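Local coordinates for deseasin MCP-01 (Pseudoalteromonas sp., PDB 3VV3), which is a subtilisin-family serine protease that degrades collagen, hydrolysing its peptide bonds with a catalytic domain that carries bound calcium ions, at residues 3-16 with 25-37. Numbering follows the deposited sequence.
Sequences ATNDPRFDDLWGLN and ADADIDAPEAWSI. With CA (calcium ion), chain D; CA (calcium ion), chain E.
Leu15 and Ala31 meet CB to CB at 3.8 Å, and two backbone bonds fix the register there. Ile29 N donates to Gly14 O at 3.0 Å and Ala31 N to Leu15 O at 3.1 Å (N-H...O 155°). Around these bonds the packing is tight. With CG anti to its carbonyl carbon (chi1 -57°), Leu15 lays CD2 beside Ile29 CD1, pointing the same way, while CD1 meets the rim of Trp35. Phe9 CE1 reaches the edge of that indole in its plane, 3.8 Å from Trp35 CZ3, and Thr4 CG2 touches Trp35 CZ3 at 3.6 Å, their side chains crossing at about a right angle. Trp35 NE1 bonds Val126 O, helping set the ring's rotation. Exposed Ala3 forms the looser margin, its CB 3.9 Å from Pro32 CG. At the calcium end, hydration replaces apolar packing. Asp28 CB packs 3.3 Å from Trp13 O, and its carboxylate grips one calcium ion through both oxygens, OD2 also accepting from Asn17 N. Asp26 OD1 and Asp30 OD1 bridge this ion to a second, and Asp30 OD2 accepts from Asn320 ND2; three waters complete the shell of the first, two donating to Glu33. Asp28 OD1 accepts from Asp30 N, closing an Asx turn. The contact joins the catalytic domain's N-terminal segment to a two-calcium site of alternate aspartates, waters and, at the second ion, two atoms from elsewhere, just before helix 31-34.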
loop_
_atom_site.group_PDB
_atom_site.type_symbol
_atom_site.label_atom_id
_atom_site.label_comp_id
_atom_site.label_asym_id
_atom_site.label_seq_id
_atom_site.Cartn_x
_atom_site.Cartn_y
_atom_site.Cartn_z
ATOM N N ALA A 3 -3.473 -21.956 -19.433
ATOM C CA ALA A 3 -2.670 -21.416 -20.530
ATOM C C ALA A 3 -1.186 -21.729 -20.371
ATOM O O ALA A 3 -0.460 -21.846 -21.358
ATOM C CB ALA A 3 -2.884 -19.917 -20.663
ATOM N N THR A 4 -0.737 -21.837 -19.124
ATOM C CA THR A 4 0.638 -22.221 -18.836
ATOM C C THR A 4 0.644 -23.267 -17.723
ATOM O O THR A 4 -0.387 -23.520 -17.096
ATOM C CB THR A 4 1.505 -21.008 -18.422
ATOM O OG1 THR A 4 1.249 -20.672 -17.054
ATOM C CG2 THR A 4 1.205 -19.805 -19.302
ATOM N N ASN A 5 1.804 -23.868 -17.481
ATOM C CA ASN A 5 1.952 -24.855 -16.417
ATOM C C ASN A 5 2.357 -24.222 -15.083
ATOM O O ASN A 5 2.696 -24.923 -14.126
ATOM C CB ASN A 5 2.974 -25.919 -16.819
ATOM C CG ASN A 5 4.374 -25.354 -16.970
ATOM O OD1 ASN A 5 4.710 -24.332 -16.376
ATOM N ND2 ASN A 5 5.203 -26.023 -17.760
ATOM N N ASP A 6 2.342 -22.894 -15.021
ATOM C CA ASP A 6 2.618 -22.214 -13.762
ATOM C C ASP A 6 1.446 -22.465 -12.825
ATOM O O ASP A 6 0.302 -22.159 -13.164
ATOM C CB ASP A 6 2.813 -20.717 -13.991
ATOM C CG ASP A 6 3.901 -20.428 -15.008
ATOM O OD1 ASP A 6 5.091 -20.547 -14.654
ATOM O OD2 ASP A 6 3.563 -20.102 -16.164
ATOM N N PRO A 7 1.731 -23.023 -11.641
ATOM C CA PRO A 7 0.669 -23.556 -10.774
ATOM C C PRO A 7 -0.342 -22.515 -10.310
ATOM O O PRO A 7 -1.480 -22.879 -10.036
ATOM C CB PRO A 7 1.435 -24.111 -9.570
ATOM C CG PRO A 7 2.813 -24.323 -10.040
ATOM C CD PRO A 7 3.072 -23.285 -11.098
ATOM N N ARG A 8 0.060 -21.250 -10.222
ATOM C CA ARG A 8 -0.838 -20.200 -9.746
ATOM C C ARG A 8 -1.497 -19.440 -10.891
ATOM O O ARG A 8 -2.139 -18.406 -10.670
ATOM C CB ARG A 8 -0.088 -19.209 -8.839
ATOM C CG ARG A 8 0.540 -19.821 -7.584
ATOM C CD ARG A 8 -0.500 -20.392 -6.626
ATOM N NE ARG A 8 -1.427 -19.392 -6.090
ATOM C CZ ARG A 8 -1.200 -18.653 -5.005
ATOM N NH1 ARG A 8 -0.066 -18.785 -4.329
ATOM N NH2 ARG A 8 -2.111 -17.779 -4.594
ATOM N N PHE A 9 -1.368 -19.952 -12.109
ATOM C CA PHE A 9 -1.900 -19.237 -13.263
ATOM C C PHE A 9 -3.357 -18.825 -13.131
ATOM O O PHE A 9 -3.722 -17.728 -13.528
ATOM C CB PHE A 9 -1.751 -20.012 -14.576
ATOM C CG PHE A 9 -2.215 -19.220 -15.763
ATOM C CD1 PHE A 9 -1.409 -18.227 -16.296
ATOM C CD2 PHE A 9 -3.473 -19.418 -16.307
ATOM C CE1 PHE A 9 -1.835 -17.466 -17.368
ATOM C CE2 PHE A 9 -3.906 -18.662 -17.383
ATOM C CZ PHE A 9 -3.079 -17.679 -17.915
ATOM N N ASP A 10 -4.194 -19.715 -12.606
ATOM C CA ASP A 10 -5.633 -19.457 -12.565
ATOM C C ASP A 10 -6.030 -18.291 -11.648
ATOM O O ASP A 10 -7.150 -17.785 -11.736
ATOM C CB ASP A 10 -6.403 -20.726 -12.176
ATOM C CG ASP A 10 -6.405 -21.774 -13.280
ATOM O OD1 ASP A 10 -6.035 -21.445 -14.430
ATOM O OD2 ASP A 10 -6.788 -22.931 -12.995
ATOM N N ASP A 11 -5.119 -17.875 -10.772
ATOM C CA ASP A 11 -5.373 -16.739 -9.885
ATOM C C ASP A 11 -5.108 -15.408 -10.588
ATOM O O ASP A 11 -5.461 -14.344 -10.074
ATOM C CB ASP A 11 -4.511 -16.840 -8.622
ATOM C CG ASP A 11 -4.920 -17.994 -7.733
ATOM O OD1 ASP A 11 -6.131 -18.247 -7.627
ATOM O OD2 ASP A 11 -4.035 -18.646 -7.149
ATOM N N LEU A 12 -4.478 -15.479 -11.760
ATOM C CA LEU A 12 -4.108 -14.284 -12.521
ATOM C C LEU A 12 -5.234 -13.808 -13.440
ATOM O O LEU A 12 -5.142 -13.906 -14.665
ATOM C CB LEU A 12 -2.828 -14.553 -13.330
ATOM C CG LEU A 12 -1.641 -14.972 -12.458
ATOM C CD1 LEU A 12 -0.431 -15.365 -13.317
ATOM C CD2 LEU A 12 -1.263 -13.868 -11.449
ATOM N N TRP A 13 -6.299 -13.271 -12.854
ATOM C CA TRP A 13 -7.459 -12.897 -13.652
ATOM C C TRP A 13 -7.115 -11.804 -14.677
ATOM O O TRP A 13 -7.678 -11.757 -15.771
ATOM C CB TRP A 13 -8.609 -12.448 -12.739
ATOM C CG TRP A 13 -8.333 -11.138 -12.059
ATOM C CD1 TRP A 13 -7.827 -10.945 -10.805
ATOM C CD2 TRP A 13 -8.534 -9.842 -12.618
ATOM N NE1 TRP A 13 -7.710 -9.598 -10.548
ATOM C CE2 TRP A 13 -8.141 -8.900 -11.646
ATOM C CE3 TRP A 13 -9.019 -9.384 -13.847
ATOM C CZ2 TRP A 13 -8.209 -7.524 -11.870
ATOM C CZ3 TRP A 13 -9.091 -8.024 -14.067
ATOM C CH2 TRP A 13 -8.684 -7.107 -13.083
ATOM N N GLY A 14 -6.174 -10.930 -14.328
ATOM C CA GLY A 14 -5.796 -9.846 -15.219
ATOM C C GLY A 14 -5.251 -10.341 -16.547
ATOM O O GLY A 14 -5.401 -9.682 -17.575
ATOM N N LEU A 15 -4.603 -11.500 -16.520
ATOM C CA LEU A 15 -4.041 -12.083 -17.737
ATOM C C LEU A 15 -5.101 -12.907 -18.464
ATOM O O LEU A 15 -5.209 -12.885 -19.704
ATOM C CB LEU A 15 -2.832 -12.968 -17.410
ATOM C CG LEU A 15 -1.662 -12.320 -16.654
ATOM C CD1 LEU A 15 -0.518 -13.317 -16.495
ATOM C CD2 LEU A 15 -1.184 -11.069 -17.387
ATOM N N ASN A 16 -5.891 -13.631 -17.679
ATOM C CA ASN A 16 -6.957 -14.462 -18.227
ATOM C C ASN A 16 -8.093 -14.584 -17.219
ATOM O O ASN A 16 -7.911 -15.119 -16.131
ATOM C CB ASN A 16 -6.415 -15.845 -18.583
ATOM C CG ASN A 16 -7.431 -16.696 -19.320
ATOM O OD1 ASN A 16 -7.896 -17.719 -18.805
ATOM N ND2 ASN A 16 -7.784 -16.276 -20.527
ATOM N N ALA A 25 -16.286 -12.804 -17.036
ATOM C CA ALA A 25 -15.454 -13.458 -18.045
ATOM C C ALA A 25 -14.999 -12.452 -19.110
ATOM O O ALA A 25 -15.778 -11.614 -19.566
ATOM C CB ALA A 25 -16.191 -14.647 -18.684
ATOM N N ASP A 26 -13.723 -12.546 -19.480
ATOM C CA ASP A 26 -13.083 -11.705 -20.500
ATOM C C ASP A 26 -12.736 -10.276 -20.079
ATOM O O ASP A 26 -12.310 -9.470 -20.915
ATOM C CB ASP A 26 -13.835 -11.697 -21.836
ATOM C CG ASP A 26 -12.912 -11.375 -23.001
ATOM O OD1 ASP A 26 -11.772 -11.872 -22.980
ATOM O OD2 ASP A 26 -13.308 -10.625 -23.911
ATOM N N ALA A 27 -12.926 -9.958 -18.801
ATOM C CA ALA A 27 -12.402 -8.714 -18.257
ATOM C C ALA A 27 -10.932 -8.969 -17.953
ATOM O O ALA A 27 -10.564 -9.296 -16.831
ATOM C CB ALA A 27 -13.149 -8.311 -16.998
ATOM N N ASP A 28 -10.103 -8.856 -18.983
ATOM C CA ASP A 28 -8.693 -9.214 -18.888
ATOM C C ASP A 28 -7.961 -8.638 -20.091
ATOM O O ASP A 28 -8.574 -8.007 -20.954
ATOM C CB ASP A 28 -8.501 -10.739 -18.790
ATOM C CG ASP A 28 -9.038 -11.487 -20.008
ATOM O OD1 ASP A 28 -8.765 -11.048 -21.145
ATOM O OD2 ASP A 28 -9.721 -12.518 -19.818
ATOM N N ILE A 29 -6.650 -8.841 -20.146
ATOM C CA ILE A 29 -5.850 -8.244 -21.209
ATOM C C ILE A 29 -5.604 -9.201 -22.373
ATOM O O ILE A 29 -4.846 -8.886 -23.289
ATOM C CB ILE A 29 -4.495 -7.679 -20.667
ATOM C CG1 ILE A 29 -3.529 -8.808 -20.277
ATOM C CG2 ILE A 29 -4.759 -6.737 -19.500
ATOM C CD1 ILE A 29 -2.123 -8.320 -19.915
ATOM N N ASP A 30 -6.258 -10.362 -22.341
ATOM C CA ASP A 30 -6.117 -11.357 -23.409
ATOM C C ASP A 30 -4.664 -11.807 -23.583
ATOM O O ASP A 30 -4.165 -11.883 -24.711
ATOM C CB ASP A 30 -6.655 -10.820 -24.751
ATOM C CG ASP A 30 -8.183 -10.880 -24.854
ATOM O OD1 ASP A 30 -8.814 -11.639 -24.092
ATOM O OD2 ASP A 30 -8.750 -10.181 -25.715
ATOM N N ALA A 31 -3.993 -12.119 -22.475
ATOM C CA ALA A 31 -2.588 -12.521 -22.524
ATOM C C ALA A 31 -2.352 -13.856 -23.249
ATOM O O ALA A 31 -1.425 -13.962 -24.046
ATOM C CB ALA A 31 -1.983 -12.555 -21.123
ATOM N N PRO A 32 -3.172 -14.887 -22.963
ATOM C CA PRO A 32 -2.909 -16.163 -23.648
ATOM C C PRO A 32 -3.031 -16.041 -25.161
ATOM O O PRO A 32 -2.278 -16.677 -25.901
ATOM C CB PRO A 32 -3.995 -17.093 -23.092
ATOM C CG PRO A 32 -4.338 -16.491 -21.735
ATOM C CD PRO A 32 -4.258 -15.006 -21.968
ATOM N N GLU A 33 -3.972 -15.231 -25.619
ATOM C CA GLU A 33 -4.103 -14.980 -27.044
ATOM C C GLU A 33 -2.840 -14.286 -27.557
ATOM O O GLU A 33 -2.270 -14.680 -28.575
ATOM C CB GLU A 33 -5.350 -14.144 -27.326
ATOM C CG GLU A 33 -6.680 -14.886 -27.097
ATOM C CD GLU A 33 -7.117 -14.982 -25.636
ATOM O OE1 GLU A 33 -6.406 -14.471 -24.735
ATOM O OE2 GLU A 33 -8.195 -15.584 -25.390
ATOM N N ALA A 34 -2.387 -13.265 -26.834
ATOM C CA ALA A 34 -1.187 -12.541 -27.242
ATOM C C ALA A 34 0.019 -13.470 -27.313
ATOM O O ALA A 34 0.880 -13.329 -28.189
ATOM C CB ALA A 34 -0.906 -11.366 -26.283
ATOM N N TRP A 35 0.078 -14.427 -26.396
ATOM C CA TRP A 35 1.224 -15.327 -26.331
ATOM C C TRP A 35 1.342 -16.245 -27.546
ATOM O O TRP A 35 2.371 -16.875 -27.744
ATOM C CB TRP A 35 1.211 -16.142 -25.037
ATOM C CG TRP A 35 1.433 -15.292 -23.818
ATOM C CD1 TRP A 35 2.100 -14.097 -23.764
ATOM C CD2 TRP A 35 1.003 -15.573 -22.482
ATOM N NE1 TRP A 35 2.101 -13.616 -22.473
ATOM C CE2 TRP A 35 1.436 -14.504 -21.669
ATOM C CE3 TRP A 35 0.282 -16.622 -21.892
ATOM C CZ2 TRP A 35 1.186 -14.459 -20.301
ATOM C CZ3 TRP A 35 0.035 -16.577 -20.537
ATOM C CH2 TRP A 35 0.485 -15.496 -19.751
ATOM N N SER A 36 0.300 -16.313 -28.363
ATOM C CA SER A 36 0.388 -17.084 -29.602
ATOM C C SER A 36 1.266 -16.345 -30.611
ATOM O O SER A 36 1.797 -16.942 -31.549
ATOM C CB SER A 36 -1.007 -17.353 -30.181
ATOM O OG SER A 36 -1.602 -16.165 -30.675
ATOM N N ILE A 37 1.424 -15.041 -30.398
ATOM C CA ILE A 37 2.251 -14.198 -31.253
ATOM C C ILE A 37 3.654 -14.055 -30.671
ATOM O O ILE A 37 4.647 -14.223 -31.375
ATOM C CB ILE A 37 1.625 -12.799 -31.424
ATOM C CG1 ILE A 37 0.233 -12.904 -32.062
ATOM C CG2 ILE A 37 2.540 -11.875 -32.235
ATOM C CD1 ILE A 37 -0.554 -11.598 -32.041
HETATM CA CA CA D . -9.934 -13.079 -22.321
HETATM CA CA CA E . -11.059 -10.660 -25.033
HETATM O O HOH W 1 -10.207 -14.641 -24.017
HETATM O O HOH W 2 -7.626 -14.220 -22.200
HETATM O O HOH W 3 -11.173 -14.609 -21.100
HETATM O O HOH W 4 -11.144 -12.688 -26.002
HETATM O O HOH W 5 -12.105 -10.413 -27.274
#